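Long-range contact in elongation factor G (Thermus thermophilus, PDB 2DY1), which probably acts as a GTP-hydrolysing elongation factor of protein synthesis, and is seen here with GTP and a magnesium ion bound: residues 328-333 with 346-351. Residues are numbered along the deposited sequence; the frame is centred on the assembly and turned at random.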
loop_
_atom_site.group_PDB
_atom_site.type_symbol
_atom_site.label_atom_id
_atom_site.label_comp_id
_atom_site.label_asym_id
_atom_site.label_seq_id
_atom_site.Cartn_x
_atom_site.Cartn_y
_atom_site.Cartn_z
ATOM N N LEU A 328 -22.874 14.771 14.092
ATOM C CA LEU A 328 -22.491 14.170 12.820
ATOM C C LEU A 328 -21.741 15.232 12.033
ATOM O O LEU A 328 -22.196 16.370 11.958
ATOM C CB LEU A 328 -23.731 13.751 12.029
ATOM C CG LEU A 328 -24.641 12.725 12.727
ATOM C CD1 LEU A 328 -25.815 12.415 11.831
ATOM C CD2 LEU A 328 -23.869 11.444 13.046
ATOM N N TYR A 329 -20.597 14.859 11.454
ATOM C CA TYR A 329 -19.817 15.810 10.661
ATOM C C TYR A 329 -19.398 15.190 9.347
ATOM O O TYR A 329 -19.035 14.015 9.317
ATOM C CB TYR A 329 -18.513 16.193 11.368
ATOM C CG TYR A 329 -18.660 16.781 12.739
ATOM C CD1 TYR A 329 -18.921 18.132 12.907
ATOM C CD2 TYR A 329 -18.555 15.976 13.867
ATOM C CE1 TYR A 329 -19.079 18.674 14.184
ATOM C CE2 TYR A 329 -18.704 16.502 15.136
ATOM C CZ TYR A 329 -18.968 17.851 15.282
ATOM O OH TYR A 329 -19.119 18.364 16.548
ATOM N N VAL A 330 -19.438 15.989 8.287
ATOM C CA VAL A 330 -18.979 15.555 6.971
ATOM C C VAL A 330 -17.665 16.305 6.786
ATOM O O VAL A 330 -17.586 17.509 7.032
ATOM C CB VAL A 330 -19.950 15.962 5.856
ATOM C CG1 VAL A 330 -19.279 15.796 4.519
ATOM C CG2 VAL A 330 -21.223 15.083 5.902
ATOM N N PRO A 331 -16.614 15.604 6.338
ATOM C CA PRO A 331 -15.317 16.255 6.139
ATOM C C PRO A 331 -15.159 16.891 4.767
ATOM O O PRO A 331 -15.706 16.415 3.775
ATOM C CB PRO A 331 -14.326 15.122 6.335
ATOM C CG PRO A 331 -15.074 13.916 5.850
ATOM C CD PRO A 331 -16.517 14.141 6.214
ATOM N N MET A 332 -14.459 18.022 4.744
ATOM C CA MET A 332 -14.133 18.709 3.490
ATOM C C MET A 332 -12.671 19.008 3.720
ATOM O O MET A 332 -12.319 20.003 4.366
ATOM C CB MET A 332 -14.912 20.008 3.296
ATOM C CG MET A 332 -14.497 20.734 2.022
ATOM S SD MET A 332 -15.614 22.089 1.589
ATOM C CE MET A 332 -16.969 21.213 0.995
ATOM N N GLY A 333 -11.812 18.150 3.194
ATOM C CA GLY A 333 -10.395 18.335 3.467
ATOM C C GLY A 333 -10.222 18.227 4.978
ATOM O O GLY A 333 -10.759 17.313 5.624
ATOM N N PHE A 346 -22.919 8.732 2.572
ATOM C CA PHE A 346 -22.175 9.756 3.303
ATOM C C PHE A 346 -20.855 9.222 3.822
ATOM O O PHE A 346 -20.684 8.020 4.083
ATOM C CB PHE A 346 -22.955 10.228 4.547
ATOM C CG PHE A 346 -23.862 11.393 4.309
ATOM C CD1 PHE A 346 -24.849 11.341 3.329
ATOM C CD2 PHE A 346 -23.731 12.562 5.075
ATOM C CE1 PHE A 346 -25.692 12.425 3.106
ATOM C CE2 PHE A 346 -24.569 13.660 4.859
ATOM C CZ PHE A 346 -25.554 13.595 3.874
ATOM N N VAL A 347 -19.912 10.153 3.959
ATOM C CA VAL A 347 -18.649 9.876 4.596
ATOM C C VAL A 347 -18.685 10.848 5.764
ATOM O O VAL A 347 -18.994 12.027 5.598
ATOM C CB VAL A 347 -17.445 10.186 3.698
ATOM C CG1 VAL A 347 -16.165 10.188 4.547
ATOM C CG2 VAL A 347 -17.350 9.112 2.607
ATOM N N LEU A 348 -18.439 10.326 6.958
ATOM C CA LEU A 348 -18.445 11.147 8.155
ATOM C C LEU A 348 -17.070 11.245 8.767
ATOM O O LEU A 348 -16.261 10.329 8.636
ATOM C CB LEU A 348 -19.371 10.535 9.204
ATOM C CG LEU A 348 -20.846 10.419 8.800
ATOM C CD1 LEU A 348 -21.595 9.697 9.920
ATOM C CD2 LEU A 348 -21.447 11.783 8.572
ATOM N N GLY A 349 -16.810 12.362 9.443
ATOM C CA GLY A 349 -15.548 12.514 10.148
ATOM C C GLY A 349 -15.940 12.491 11.616
ATOM O O GLY A 349 -16.758 13.314 12.033
ATOM N N VAL A 350 -15.380 11.570 12.388
ATOM C CA VAL A 350 -15.704 11.443 13.815
ATOM C C VAL A 350 -14.520 11.960 14.631
ATOM O O VAL A 350 -13.460 11.353 14.606
ATOM C CB VAL A 350 -15.957 9.945 14.172
ATOM C CG1 VAL A 350 -16.330 9.791 15.642
ATOM C CG2 VAL A 350 -17.071 9.382 13.293
ATOM N N PRO A 351 -14.682 13.095 15.338
ATOM C CA PRO A 351 -13.576 13.636 16.150
ATOM C C PRO A 351 -13.430 12.893 17.476
ATOM O O PRO A 351 -14.297 12.098 17.839
ATOM C CB PRO A 351 -13.969 15.096 16.323
ATOM C CG PRO A 351 -15.461 15.002 16.461
ATOM C CD PRO A 351 -15.825 14.027 15.331
HETATM O O HOH W 1 -19.389 12.454 12.472
#
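Y329 and G349 join two strands that cross at 105°, a worked example of how the two sheets of a beta-barrel domain, here domain 2 of elongation factor G, are tied at a corner. The one direct hydrogen bond between the two segments runs from G349 N to Y329 O at 2.8 Å with an N-H...O angle of 162°, arriving from above the carbonyl plane. The same oxygen takes a CA-H...O contact from L348 CA at 3.2 Å. A water completes the link, accepting from Y329 N and donating to G349 O.

Apolar contacts flank these polar links. With CG anti to the carbonyl carbon (chi1 -57°), Y329 brings CD2 to within 3.7 Å of P351 CD, the side chains crossing nearly at right angles, while G349 O lies at the ring's edge. An alanine in place of Y329 would probably open a gap beside P351, whose CD and CG would lose their aromatic neighbour. V330 CG2 meets F346 CD2 at 3.7 Å, and F346 packs onward against F77. L348 CD1 meets L328 CD2 at 4.2 Å, and P331 CG meets V347 CG1 at 4.1 Å. P331 CD also packs against V347 O, a buried oxygen lacking any hydrogen-bond partner.

Strands this steeply crossed cannot continue a ladder of backbone bonds, so N-H...O and CA-H...O contacts, one water and apolar packing join these segments.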